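Local coordinates for protein PrgA (Enterococcus faecalis, PDB 6Z9K) that provides surface exclusion that protects the cell against unwanted conjugation, this chain being its CAP domain, probably a protease domain, at residues V78-L83 / L197-S202; D86-K89 / L93-L96; A110-T115 / I125-K130; N132-Y137 / N141-L146; Y217-L222 / S226-G231. All blocks are in the same frame, centred on the assembly; numbering follows the deposited sequence.

Overall arrangement
From the N terminus, helix 70-90 is the first element used, leaning on strand 196-202 in contact 1 and closing a long loop of 113 residues in which contacts 2, 3 and 4 are nested. These three follow one another in series. Contact 2 folds the exit of helix 70-90 back on its own last turns and touches contact 1 where L96 meets T81 and L197. Contact 3 joins helices 100-112 and 122-132, and its A110 packs on S200 of contact 1. Contact 4 shapes the path into strand 144-148, linked to contact 3 through A129 O and F134 N. Contact 5 opens after contact 1 has closed, beyond strand 211-217, and touches contact 4 at G133-S226 and K135-K221.

Contact 1: V78-L83 / L197-S202; sequences VYTTEL and LGVSLS
T80 and T81 carry helix 70-90 over V199 and L197 of strand 196-202, the axes of the two short segments approaching to 8.0 Å with their N-to-C directions 129° apart. V199 is met mainly through one branch. V199 CG2 lies 3.4 Å from T80 OG1 and 3.6 Å from T80 CG2, so that the methyl faces both arms of the threonine fork. Packing is tight here, for T80 CB stands only 3.5 Å from V199 CG2. Two residues back along the strand, T81 and L197 run past each other in opposite senses, with T81 OG1 3.3 Å from L197 CD2 and 3.6 Å from L197 CB. In both threonines the hydroxyl is turned beside the backbone N (chi1 -52° in T80), which folds it back on the preceding helical turn. There T80 OG1 bonds to L76 O and T81 OG1 to S77 O, so these buried oxygens are satisfied within the helix while their flanks press on apolar groups. S77 also bonds through OG to V199 N, fastening the helix to the strand. S200, one residue further along, meets W107 and A110 of helix 100-112 instead. Helix 70-90 on one face of the antiparallel sheet and helix 100-112 on the other fit the alpha-beta-alpha sandwich of CAP domains.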
# COMPACT_ATOMS: atom_id res chain seq x y z
N VAL A 78 -3.49 0.23 -8.64
CA VAL A 78 -4.97 0.28 -8.53
C VAL A 78 -5.39 -0.76 -7.50
O VAL A 78 -6.29 -0.48 -6.67
CB VAL A 78 -5.68 0.10 -9.87
CG1 VAL A 78 -7.16 -0.12 -9.64
CG2 VAL A 78 -5.44 1.27 -10.81
N TYR A 79 -4.82 -1.97 -7.53
CA TYR A 79 -5.19 -3.06 -6.59
C TYR A 79 -5.04 -2.58 -5.15
O TYR A 79 -5.94 -2.67 -4.30
CB TYR A 79 -4.29 -4.26 -6.81
CG TYR A 79 -4.38 -5.27 -5.72
CD1 TYR A 79 -5.43 -6.17 -5.64
CD2 TYR A 79 -3.43 -5.34 -4.74
CE1 TYR A 79 -5.51 -7.11 -4.63
CE2 TYR A 79 -3.50 -6.26 -3.71
CZ TYR A 79 -4.55 -7.15 -3.62
OH TYR A 79 -4.59 -8.10 -2.63
N THR A 80 -3.90 -1.94 -4.90
CA THR A 80 -3.53 -1.50 -3.54
C THR A 80 -4.39 -0.32 -3.10
O THR A 80 -4.91 -0.31 -1.99
CB THR A 80 -2.06 -1.10 -3.51
OG1 THR A 80 -1.24 -2.14 -4.07
CG2 THR A 80 -1.62 -0.75 -2.11
N THR A 81 -4.63 0.59 -4.02
CA THR A 81 -5.39 1.82 -3.74
C THR A 81 -6.84 1.43 -3.48
O THR A 81 -7.51 2.06 -2.62
CB THR A 81 -5.17 2.87 -4.82
OG1 THR A 81 -3.75 3.11 -4.98
CG2 THR A 81 -5.82 4.17 -4.40
N GLU A 82 -7.36 0.46 -4.19
CA GLU A 82 -8.76 0.00 -3.93
C GLU A 82 -8.86 -0.49 -2.50
O GLU A 82 -9.85 -0.16 -1.81
CB GLU A 82 -9.13 -1.11 -4.90
CG GLU A 82 -9.51 -0.61 -6.29
CD GLU A 82 -9.79 -1.72 -7.29
OE1 GLU A 82 -9.55 -2.88 -6.95
OE2 GLU A 82 -10.23 -1.38 -8.40
N LEU A 83 -7.91 -1.33 -2.07
CA LEU A 83 -8.01 -1.85 -0.69
C LEU A 83 -7.94 -0.71 0.32
O LEU A 83 -8.74 -0.71 1.30
CB LEU A 83 -6.87 -2.84 -0.41
CG LEU A 83 -6.91 -4.10 -1.26
CD1 LEU A 83 -5.75 -5.04 -0.86
CD2 LEU A 83 -8.24 -4.80 -1.19
N LEU A 197 -1.69 7.80 -4.67
CA LEU A 197 -0.87 6.65 -4.23
C LEU A 197 -0.24 6.01 -5.46
O LEU A 197 -0.86 5.89 -6.50
CB LEU A 197 -1.77 5.67 -3.46
CG LEU A 197 -1.02 4.55 -2.74
CD1 LEU A 197 -1.81 4.10 -1.53
CD2 LEU A 197 -0.79 3.36 -3.64
N GLY A 198 0.99 5.51 -5.26
CA GLY A 198 1.68 4.66 -6.23
C GLY A 198 2.35 3.53 -5.47
O GLY A 198 2.88 3.81 -4.37
N VAL A 199 2.42 2.34 -6.04
CA VAL A 199 3.11 1.18 -5.43
C VAL A 199 4.26 0.75 -6.32
O VAL A 199 4.05 0.52 -7.50
CB VAL A 199 2.14 -0.00 -5.18
CG1 VAL A 199 2.87 -1.17 -4.52
CG2 VAL A 199 0.94 0.45 -4.36
N SER A 200 5.42 0.59 -5.74
CA SER A 200 6.55 0.03 -6.49
C SER A 200 7.19 -1.10 -5.69
O SER A 200 6.85 -1.35 -4.53
CB SER A 200 7.53 1.11 -6.81
OG SER A 200 7.91 1.78 -5.61
N LEU A 201 8.15 -1.73 -6.34
CA LEU A 201 8.83 -2.94 -5.84
C LEU A 201 10.33 -2.78 -6.11
O LEU A 201 10.68 -2.19 -7.14
CB LEU A 201 8.34 -4.17 -6.62
CG LEU A 201 6.84 -4.43 -6.64
CD1 LEU A 201 6.53 -5.59 -7.60
CD2 LEU A 201 6.32 -4.69 -5.26
N SER A 202 11.18 -3.29 -5.24
CA SER A 202 12.63 -3.26 -5.52
C SER A 202 13.28 -4.51 -4.93
O SER A 202 12.72 -5.12 -3.99
CB SER A 202 13.27 -1.98 -5.03
OG SER A 202 13.31 -1.86 -3.62

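Contact 2: D86-K89 / L93-L96; sequences DVRK and LSQL
The exit from helix 70-90 is a turn that folds back on the helix, and R88 in the last turns is the residue around which L93, S94 and L96 close. The backbone starts the turn, with L93 N bonded to R88 O at 2.9 Å. The R88 side chain then grips the S94 carbonyl side-on with two nitrogens. R88 NE lies 2.8 Å from S94 O, nearly in line with its C=O bond, and R88 NH2 reaches S94 O as well, at 3.0 Å. Both bonds lie in the guanidinium plane, which fixes the rotation of the group, and a weak bond from R88 NH2 to S94 OG adds to the hold. A bend at chi3 (65°) swings the guanidinium across to this carbonyl. A leucine carbon lies over each face, toward the rim: L96 CD2 over one, 3.8 Å from R88 NE, and L93 CB over the opposite one, 4.0 Å from R88 NH2. L96 CD1 also rests on R88 CD. R88 NH1 bonds to L189 O at the end of helix 184-189, and R88 NH2 also to Q191 O just beyond it, while S94 OG bonds to K194 O. The buried charge is thus met by main-chain oxygens of residues 189-191 and of S94, within the turn that leads from the C-terminal end of helix 70-90 into strand 97-98.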
# COMPACT_ATOMS: atom_id res chain seq x y z
N ASP A 86 -11.03 1.61 0.38
CA ASP A 86 -12.20 0.97 1.02
C ASP A 86 -12.18 1.35 2.51
O ASP A 86 -13.21 1.73 3.05
CB ASP A 86 -12.20 -0.51 0.69
CG ASP A 86 -13.30 -1.32 1.36
OD1 ASP A 86 -14.45 -1.03 1.05
OD2 ASP A 86 -12.99 -2.21 2.18
N VAL A 87 -11.03 1.24 3.16
CA VAL A 87 -10.90 1.56 4.59
C VAL A 87 -11.07 3.07 4.74
O VAL A 87 -11.81 3.55 5.60
CB VAL A 87 -9.53 1.09 5.10
CG1 VAL A 87 -9.26 1.52 6.51
CG2 VAL A 87 -9.42 -0.41 4.96
N ARG A 88 -10.38 3.86 3.91
CA ARG A 88 -10.41 5.33 4.06
C ARG A 88 -11.85 5.84 3.90
O ARG A 88 -12.27 6.72 4.72
CB ARG A 88 -9.46 5.96 3.05
CG ARG A 88 -8.01 5.76 3.45
CD ARG A 88 -7.03 6.40 2.49
NE ARG A 88 -7.12 7.86 2.44
CZ ARG A 88 -6.43 8.72 3.17
NH1 ARG A 88 -5.45 8.33 3.97
NH2 ARG A 88 -6.72 10.00 3.08
N LYS A 89 -12.61 5.32 2.94
CA LYS A 89 -13.99 5.76 2.70
C LYS A 89 -14.82 5.41 3.95
O LYS A 89 -15.65 6.26 4.41
CB LYS A 89 -14.58 5.11 1.45
CG LYS A 89 -15.98 5.62 1.12
CD LYS A 89 -16.44 5.14 -0.21
CE LYS A 89 -17.67 5.88 -0.66
NZ LYS A 89 -18.26 5.24 -1.86
N LEU A 93 -12.41 9.59 5.17
CA LEU A 93 -11.13 10.22 4.75
C LEU A 93 -11.07 10.41 3.24
O LEU A 93 -11.75 9.67 2.48
CB LEU A 93 -10.01 9.30 5.20
CG LEU A 93 -9.83 9.13 6.70
CD1 LEU A 93 -8.92 7.98 7.00
CD2 LEU A 93 -9.28 10.39 7.28
N SER A 94 -10.25 11.36 2.77
CA SER A 94 -10.14 11.64 1.34
C SER A 94 -9.76 10.35 0.62
O SER A 94 -8.96 9.54 1.20
CB SER A 94 -9.12 12.76 1.10
OG SER A 94 -7.86 12.41 1.70
N GLN A 95 -10.25 10.18 -0.59
CA GLN A 95 -10.04 9.01 -1.46
C GLN A 95 -8.80 9.25 -2.32
O GLN A 95 -8.56 10.38 -2.70
CB GLN A 95 -11.25 8.81 -2.36
CG GLN A 95 -12.50 8.46 -1.59
CD GLN A 95 -12.29 7.17 -0.86
OE1 GLN A 95 -11.89 7.19 0.31
NE2 GLN A 95 -12.50 6.07 -1.56
N LEU A 96 -8.04 8.21 -2.59
CA LEU A 96 -6.75 8.34 -3.31
C LEU A 96 -6.94 8.01 -4.77
O LEU A 96 -7.67 7.10 -5.11
CB LEU A 96 -5.71 7.42 -2.66
CG LEU A 96 -5.62 7.51 -1.14
CD1 LEU A 96 -4.78 6.42 -0.55
CD2 LEU A 96 -5.08 8.84 -0.67

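Contact 3: A110-T115 / I125-K130; sequences AKYSDT and INKAAK
Residues 110-115 meet K127 and A128 through Y112, at the point where helix 100-112 runs out. Before it, A110 faces the sheet, its CB resting against S200 and H213. Y112 carries the contact with its ring. The aliphatic part of K127 lies across one face, K127 CD standing 4.1 Å from the Y112 ring centroid and 24° off the normal in a CH-pi contact displaced toward the rim. The lysine chain is stretched as far as CE and then turns at chi4 (-70°), which brings NZ back over the ring. K127 NZ sits 4.1 Å from the Y112 centroid, an off-centre cation-pi pair, and 3.5 Å from Y112 OH. Both polar ends are held by E131 on the next helical turn: Y112 OH bonds to one carboxylate oxygen and K127 NZ forms a salt bridge with the other, so a single acidic group probably steadies the ring and the ammonium together. At the ring edge, close to its plane, A128 N lies 3.9 Å from Y112 CD2, with A128 CB 4.2 Å from the same carbon. Y112 thereby wedges the end of helix 100-112 against helix 122-132, two successive helices of the CAP domain that also meet where I125 and A128 touch I109. S113 is the first residue to leave helical geometry; S113 N bonds to A110 O at 3.2 Å, and its side chain lies on A124. From there the chain leaves through D114, whose N bonds to D121 OD2 and whose O accepts from K211 NZ.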
# COMPACT_ATOMS: atom_id res chain seq x y z
N ALA A 110 11.82 3.48 -5.97
CA ALA A 110 12.23 2.06 -5.96
C ALA A 110 13.59 1.93 -6.64
O ALA A 110 14.53 1.31 -6.04
CB ALA A 110 11.12 1.23 -6.59
N LYS A 111 13.75 2.54 -7.81
CA LYS A 111 15.00 2.49 -8.61
C LYS A 111 16.18 3.06 -7.81
O LYS A 111 17.29 2.48 -7.82
CB LYS A 111 14.80 3.34 -9.86
CG LYS A 111 15.95 3.29 -10.83
CD LYS A 111 15.59 3.86 -12.17
CE LYS A 111 15.36 5.35 -12.20
NZ LYS A 111 15.72 5.86 -13.54
N TYR A 112 15.96 4.14 -7.07
CA TYR A 112 17.03 4.84 -6.35
C TYR A 112 17.30 4.22 -4.99
O TYR A 112 18.32 4.58 -4.39
CB TYR A 112 16.68 6.32 -6.23
CG TYR A 112 16.66 7.08 -7.54
CD1 TYR A 112 17.28 6.60 -8.69
CD2 TYR A 112 16.07 8.33 -7.61
CE1 TYR A 112 17.29 7.33 -9.87
CE2 TYR A 112 16.07 9.07 -8.76
CZ TYR A 112 16.72 8.58 -9.90
OH TYR A 112 16.72 9.34 -11.04
N SER A 113 16.40 3.37 -4.48
CA SER A 113 16.55 2.80 -3.12
C SER A 113 17.60 1.67 -3.11
O SER A 113 17.53 0.77 -3.95
CB SER A 113 15.24 2.31 -2.56
OG SER A 113 14.40 3.42 -2.25
N ASP A 114 18.50 1.75 -2.15
CA ASP A 114 19.60 0.78 -1.94
C ASP A 114 18.98 -0.61 -1.68
O ASP A 114 18.32 -0.79 -0.63
CB ASP A 114 20.52 1.32 -0.84
CG ASP A 114 21.62 0.38 -0.41
OD1 ASP A 114 21.77 -0.72 -1.09
OD2 ASP A 114 22.38 0.74 0.54
N THR A 115 19.23 -1.57 -2.56
CA THR A 115 18.60 -2.91 -2.45
C THR A 115 19.18 -3.65 -1.26
O THR A 115 18.50 -4.65 -0.82
CB THR A 115 18.75 -3.73 -3.73
OG1 THR A 115 20.14 -3.75 -4.05
CG2 THR A 115 17.93 -3.16 -4.86
N ILE A 125 14.53 8.73 -1.56
CA ILE A 125 13.18 9.32 -1.56
C ILE A 125 13.25 10.79 -1.95
O ILE A 125 12.47 11.23 -2.79
CB ILE A 125 12.54 9.08 -0.18
CG1 ILE A 125 12.30 7.58 0.06
CG2 ILE A 125 11.26 9.87 -0.03
CD1 ILE A 125 12.05 7.21 1.54
N ASN A 126 14.16 11.54 -1.34
CA ASN A 126 14.30 12.98 -1.65
C ASN A 126 14.84 13.22 -3.06
O ASN A 126 14.39 14.17 -3.70
CB ASN A 126 15.13 13.65 -0.59
CG ASN A 126 14.35 13.77 0.69
OD1 ASN A 126 13.24 14.29 0.67
ND2 ASN A 126 14.89 13.31 1.82
N LYS A 127 15.70 12.34 -3.54
CA LYS A 127 16.20 12.51 -4.93
C LYS A 127 15.03 12.31 -5.90
O LYS A 127 14.86 13.10 -6.86
CB LYS A 127 17.31 11.52 -5.22
CG LYS A 127 17.96 11.64 -6.59
CD LYS A 127 19.02 10.56 -6.81
CE LYS A 127 19.98 10.91 -7.93
NZ LYS A 127 19.37 10.86 -9.29
N ALA A 128 14.27 11.27 -5.72
CA ALA A 128 13.07 10.99 -6.52
C ALA A 128 12.09 12.17 -6.39
O ALA A 128 11.48 12.57 -7.37
CB ALA A 128 12.42 9.68 -6.11
N ALA A 129 11.90 12.65 -5.18
CA ALA A 129 10.94 13.75 -4.96
C ALA A 129 11.37 14.94 -5.80
O ALA A 129 10.57 15.47 -6.60
CB ALA A 129 10.89 14.07 -3.49
N LYS A 130 12.63 15.33 -5.71
CA LYS A 130 13.07 16.54 -6.43
C LYS A 130 12.85 16.35 -7.94
O LYS A 130 12.32 17.26 -8.63
CB LYS A 130 14.53 16.81 -6.13
CG LYS A 130 15.04 18.01 -6.92
CD LYS A 130 16.51 18.19 -6.85
CE LYS A 130 16.97 19.28 -7.82
NZ LYS A 130 17.10 20.59 -7.15

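Contact 4: N132-Y137 / N141-L146; sequences NGFKEY and NYYENL
Four aromatic rings, F134, Y137, Y142 and Y143, cluster where the loop after helix 122-132 meets the Asx turn leading into strand 144-148. Y142 points its edge at the face of Y137 in a T-shaped pair, centroids 5.0 Å apart and planes at 64°. The CD2-CE2 edge of Y142 does the touching, Y142 CD2 lying 3.6 Å from Y137 CG. Y143 crosses Y137 at nearly a right angle and sets Y143 OH at the edge of that ring, 3.7 Å from Y137 CE1. F134 is placed obliquely to Y143 and is further held by a stack with F105. The buried hydroxyl Y143 OH donates to K135 O at 2.7 Å, in the carbonyl plane and on a lone pair, which pins the tyrosine to the loop backbone. At the start of strand 144-148, E144 bonds to H120 and H213, consistent with the histidine and glutamate cavity of CAP relatives, and L146 belongs, with H185, to the magnesium site. N141 sets up this strand entry: N141 OD1 takes Y143 N at 3.0 Å and E144 N at 2.8 Å, the latter on a lone pair. N141 ND2 returns to E144 O at 3.0 Å, the N-H running straight at 180°.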
# COMPACT_ATOMS: atom_id res chain seq x y z
N ASN A 132 10.73 14.58 -9.51
CA ASN A 132 9.30 14.48 -9.85
C ASN A 132 8.52 15.73 -9.44
O ASN A 132 7.29 15.75 -9.64
CB ASN A 132 8.70 13.20 -9.25
CG ASN A 132 9.13 11.98 -10.04
OD1 ASN A 132 8.51 11.66 -11.04
ND2 ASN A 132 10.25 11.37 -9.67
N GLY A 133 9.20 16.76 -8.97
CA GLY A 133 8.60 18.06 -8.66
C GLY A 133 8.01 18.10 -7.27
O GLY A 133 7.25 19.06 -6.99
N PHE A 134 8.35 17.16 -6.40
CA PHE A 134 7.88 17.14 -5.00
C PHE A 134 8.90 17.80 -4.09
O PHE A 134 10.11 17.78 -4.33
CB PHE A 134 7.62 15.69 -4.57
CG PHE A 134 6.43 15.08 -5.24
CD1 PHE A 134 6.54 14.50 -6.50
CD2 PHE A 134 5.17 15.13 -4.68
CE1 PHE A 134 5.48 13.94 -7.16
CE2 PHE A 134 4.08 14.55 -5.32
CZ PHE A 134 4.22 13.97 -6.56
N LYS A 135 8.42 18.27 -2.95
CA LYS A 135 9.24 18.88 -1.91
C LYS A 135 10.17 17.84 -1.30
O LYS A 135 9.78 16.67 -1.14
CB LYS A 135 8.37 19.50 -0.83
CG LYS A 135 7.56 20.66 -1.39
CD LYS A 135 6.51 21.12 -0.44
CE LYS A 135 5.99 22.46 -0.93
NZ LYS A 135 4.78 22.85 -0.19
N GLU A 136 11.38 18.29 -0.98
CA GLU A 136 12.34 17.44 -0.24
C GLU A 136 12.27 17.75 1.25
O GLU A 136 12.09 18.93 1.66
CB GLU A 136 13.76 17.71 -0.72
CG GLU A 136 14.00 17.34 -2.15
CD GLU A 136 15.48 17.50 -2.49
OE1 GLU A 136 15.81 18.45 -3.25
OE2 GLU A 136 16.27 16.62 -2.01
N TYR A 137 12.58 16.75 2.06
CA TYR A 137 12.66 16.85 3.54
C TYR A 137 13.97 16.17 3.92
O TYR A 137 13.97 14.99 4.17
CB TYR A 137 11.44 16.19 4.16
CG TYR A 137 10.14 16.80 3.67
CD1 TYR A 137 9.53 16.35 2.52
CD2 TYR A 137 9.57 17.88 4.31
CE1 TYR A 137 8.38 16.92 2.02
CE2 TYR A 137 8.38 18.43 3.87
CZ TYR A 137 7.80 17.99 2.70
OH TYR A 137 6.64 18.61 2.30
N ASN A 141 11.56 11.05 5.84
CA ASN A 141 10.68 10.36 4.88
C ASN A 141 9.22 10.70 5.22
O ASN A 141 8.71 10.20 6.20
CB ASN A 141 10.88 8.85 4.99
CG ASN A 141 9.69 8.12 4.44
OD1 ASN A 141 9.20 8.46 3.36
ND2 ASN A 141 9.24 7.12 5.18
N TYR A 142 8.56 11.51 4.40
CA TYR A 142 7.10 11.69 4.55
C TYR A 142 6.37 11.19 3.31
O TYR A 142 5.24 11.61 3.11
CB TYR A 142 6.69 13.15 4.73
CG TYR A 142 7.36 13.79 5.90
CD1 TYR A 142 7.49 13.11 7.11
CD2 TYR A 142 7.83 15.08 5.80
CE1 TYR A 142 8.15 13.70 8.19
CE2 TYR A 142 8.41 15.70 6.89
CZ TYR A 142 8.62 14.99 8.07
OH TYR A 142 9.25 15.59 9.13
N TYR A 143 6.92 10.25 2.56
CA TYR A 143 6.28 9.76 1.33
C TYR A 143 6.02 8.25 1.36
O TYR A 143 5.11 7.82 0.68
CB TYR A 143 7.17 10.07 0.13
CG TYR A 143 7.22 11.54 -0.21
CD1 TYR A 143 6.13 12.18 -0.74
CD2 TYR A 143 8.39 12.29 -0.00
CE1 TYR A 143 6.15 13.52 -1.06
CE2 TYR A 143 8.43 13.63 -0.35
CZ TYR A 143 7.32 14.24 -0.89
OH TYR A 143 7.35 15.56 -1.24
N GLU A 144 6.87 7.48 2.07
CA GLU A 144 6.91 6.02 1.90
C GLU A 144 6.46 5.24 3.14
O GLU A 144 6.90 5.53 4.27
CB GLU A 144 8.36 5.64 1.52
CG GLU A 144 8.60 4.14 1.43
CD GLU A 144 10.02 3.83 0.99
OE1 GLU A 144 10.89 3.75 1.86
OE2 GLU A 144 10.20 3.78 -0.24
N ASN A 145 5.65 4.21 2.91
CA ASN A 145 5.42 3.08 3.85
C ASN A 145 6.05 1.86 3.17
O ASN A 145 5.68 1.52 2.07
CB ASN A 145 3.94 2.95 4.17
CG ASN A 145 3.46 4.09 5.04
OD1 ASN A 145 3.74 4.11 6.25
ND2 ASN A 145 2.75 5.05 4.44
N LEU A 146 7.01 1.24 3.84
CA LEU A 146 7.84 0.20 3.23
C LEU A 146 7.55 -1.15 3.88
O LEU A 146 7.57 -1.25 5.08
CB LEU A 146 9.31 0.62 3.44
CG LEU A 146 10.41 -0.20 2.83
CD1 LEU A 146 10.31 -0.23 1.32
CD2 LEU A 146 11.75 0.38 3.28

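Contact 5: Y217-L222 / S226-G231; sequences YGKEKL and SQYQNG
S226, whose OG is hydrogen-bonded to G133 O just after helix 122-132, lays its CB beside L222 CD2. Across the rest of the contact it is carbon that meets carbon, with Y228 at the middle. Its CG is anti to the backbone N (chi1 -176°), which swings the ring in toward residues 217-222. K219 CB lies over one face, offset to the rim and 4.2 Å from Y228 CD1. At the edge, near the plane of the ring, L222 CD1 comes up to Y228 CD1 at 3.4 Å. The leucine is modelled in two positions, so the closeness of both its methyls to their partners is doubtful. Y217 joins from another part of the edge, Y217 CE1 lying 4.4 Å from Y228 CE1. Residues 219-221 form a short 3-10 turn that presents K219 and L222 to the tyrosine, with K221 N bonded to G218 O at 3.1 Å. The far end of the ring is fixed by a hydrogen bond between Y228 OH and T195 OG1, ahead of strand 196-202, while Q101 of helix 100-112 bonds through NE2 to Q227 O and through N to Q229 OE1. The contact closes the loop between strand 211-217 and strand 232-233. Its two halves therefore adhere through apolar surface, and the polar atoms of S226, Q227, Y228 and Q229 are spent on anchoring it to G133, T195 and Q101.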
# COMPACT_ATOMS: atom_id res chain seq x y z
N TYR A 217 0.56 10.77 -0.83
CA TYR A 217 0.75 12.20 -0.54
C TYR A 217 -0.51 12.95 -0.96
O TYR A 217 -1.38 12.38 -1.68
CB TYR A 217 1.96 12.74 -1.34
CG TYR A 217 1.88 12.42 -2.81
CD1 TYR A 217 1.17 13.22 -3.72
CD2 TYR A 217 2.52 11.27 -3.32
CE1 TYR A 217 1.05 12.86 -5.06
CE2 TYR A 217 2.35 10.90 -4.64
CZ TYR A 217 1.67 11.71 -5.53
OH TYR A 217 1.52 11.40 -6.86
N GLY A 218 -0.56 14.20 -0.54
CA GLY A 218 -1.48 15.19 -1.07
C GLY A 218 -0.82 16.26 -1.91
O GLY A 218 0.40 16.25 -2.05
N LYS A 219 -1.61 17.14 -2.48
CA LYS A 219 -1.07 18.11 -3.46
C LYS A 219 -0.17 19.11 -2.75
O LYS A 219 0.67 19.75 -3.43
CB LYS A 219 -2.18 18.76 -4.26
CG LYS A 219 -3.05 19.75 -3.55
CD LYS A 219 -4.28 20.12 -4.43
CE LYS A 219 -4.86 18.92 -5.15
NZ LYS A 219 -6.20 19.16 -5.73
N GLU A 220 -0.27 19.24 -1.44
CA GLU A 220 0.61 20.18 -0.68
C GLU A 220 2.07 19.71 -0.68
O GLU A 220 2.92 20.53 -0.36
CB GLU A 220 0.15 20.26 0.76
CG GLU A 220 -1.30 20.71 0.88
CD GLU A 220 -2.39 19.65 0.73
OE1 GLU A 220 -2.05 18.44 0.61
OE2 GLU A 220 -3.57 20.09 0.72
N LYS A 221 2.37 18.48 -1.10
CA LYS A 221 3.77 18.00 -1.19
C LYS A 221 4.44 18.41 -2.48
O LYS A 221 5.65 18.21 -2.61
CB LYS A 221 3.81 16.47 -1.09
CG LYS A 221 3.43 15.93 0.26
CD LYS A 221 4.40 16.45 1.29
CE LYS A 221 4.40 15.77 2.64
NZ LYS A 221 3.20 16.12 3.40
N LEU A 222 3.72 18.93 -3.46
CA LEU A 222 4.32 19.34 -4.74
C LEU A 222 4.88 20.74 -4.56
O LEU A 222 4.22 21.58 -3.91
CB LEU A 222 3.29 19.34 -5.88
CG LEU A 222 2.83 17.99 -6.40
CD1 LEU A 222 1.59 18.19 -7.24
CD2 LEU A 222 3.91 17.31 -7.23
N SER A 226 5.01 22.84 -9.80
CA SER A 226 4.92 21.45 -10.33
C SER A 226 3.51 21.08 -10.79
O SER A 226 2.56 21.31 -10.05
CB SER A 226 5.40 20.46 -9.32
OG SER A 226 6.74 20.76 -9.07
N GLN A 227 3.44 20.41 -11.93
CA GLN A 227 2.15 19.95 -12.53
C GLN A 227 1.66 18.71 -11.75
O GLN A 227 2.47 17.85 -11.49
CB GLN A 227 2.39 19.84 -14.05
CG GLN A 227 2.82 21.20 -14.65
CD GLN A 227 2.91 21.25 -16.16
OE1 GLN A 227 2.47 22.21 -16.80
NE2 GLN A 227 3.46 20.21 -16.75
N TYR A 228 0.45 18.81 -11.21
CA TYR A 228 -0.34 17.76 -10.54
C TYR A 228 -1.27 17.12 -11.56
O TYR A 228 -1.88 17.77 -12.45
CB TYR A 228 -1.15 18.31 -9.36
CG TYR A 228 -1.92 17.28 -8.57
CD1 TYR A 228 -1.29 16.48 -7.62
CD2 TYR A 228 -3.27 17.00 -8.81
CE1 TYR A 228 -1.97 15.52 -6.89
CE2 TYR A 228 -3.96 16.04 -8.08
CZ TYR A 228 -3.30 15.24 -7.16
OH TYR A 228 -3.96 14.30 -6.41
N GLN A 229 -1.35 15.81 -11.45
CA GLN A 229 -2.19 14.98 -12.33
C GLN A 229 -3.32 14.43 -11.48
O GLN A 229 -3.03 13.79 -10.45
CB GLN A 229 -1.35 13.91 -12.97
CG GLN A 229 -2.12 13.24 -14.07
CD GLN A 229 -1.34 12.14 -14.70
OE1 GLN A 229 -0.34 11.68 -14.16
NE2 GLN A 229 -1.80 11.76 -15.88
N ASN A 230 -4.58 14.76 -11.82
CA ASN A 230 -5.72 14.25 -11.03
C ASN A 230 -5.76 12.70 -11.04
O ASN A 230 -6.12 12.14 -10.00
CB ASN A 230 -7.06 14.76 -11.54
CG ASN A 230 -7.27 16.23 -11.26
OD1 ASN A 230 -6.51 16.83 -10.50
ND2 ASN A 230 -8.20 16.83 -11.99
N GLY A 231 -5.45 12.06 -12.18
CA GLY A 231 -5.56 10.61 -12.33
C GLY A 231 -6.98 10.12 -12.06
O GLY A 231 -7.98 10.87 -12.25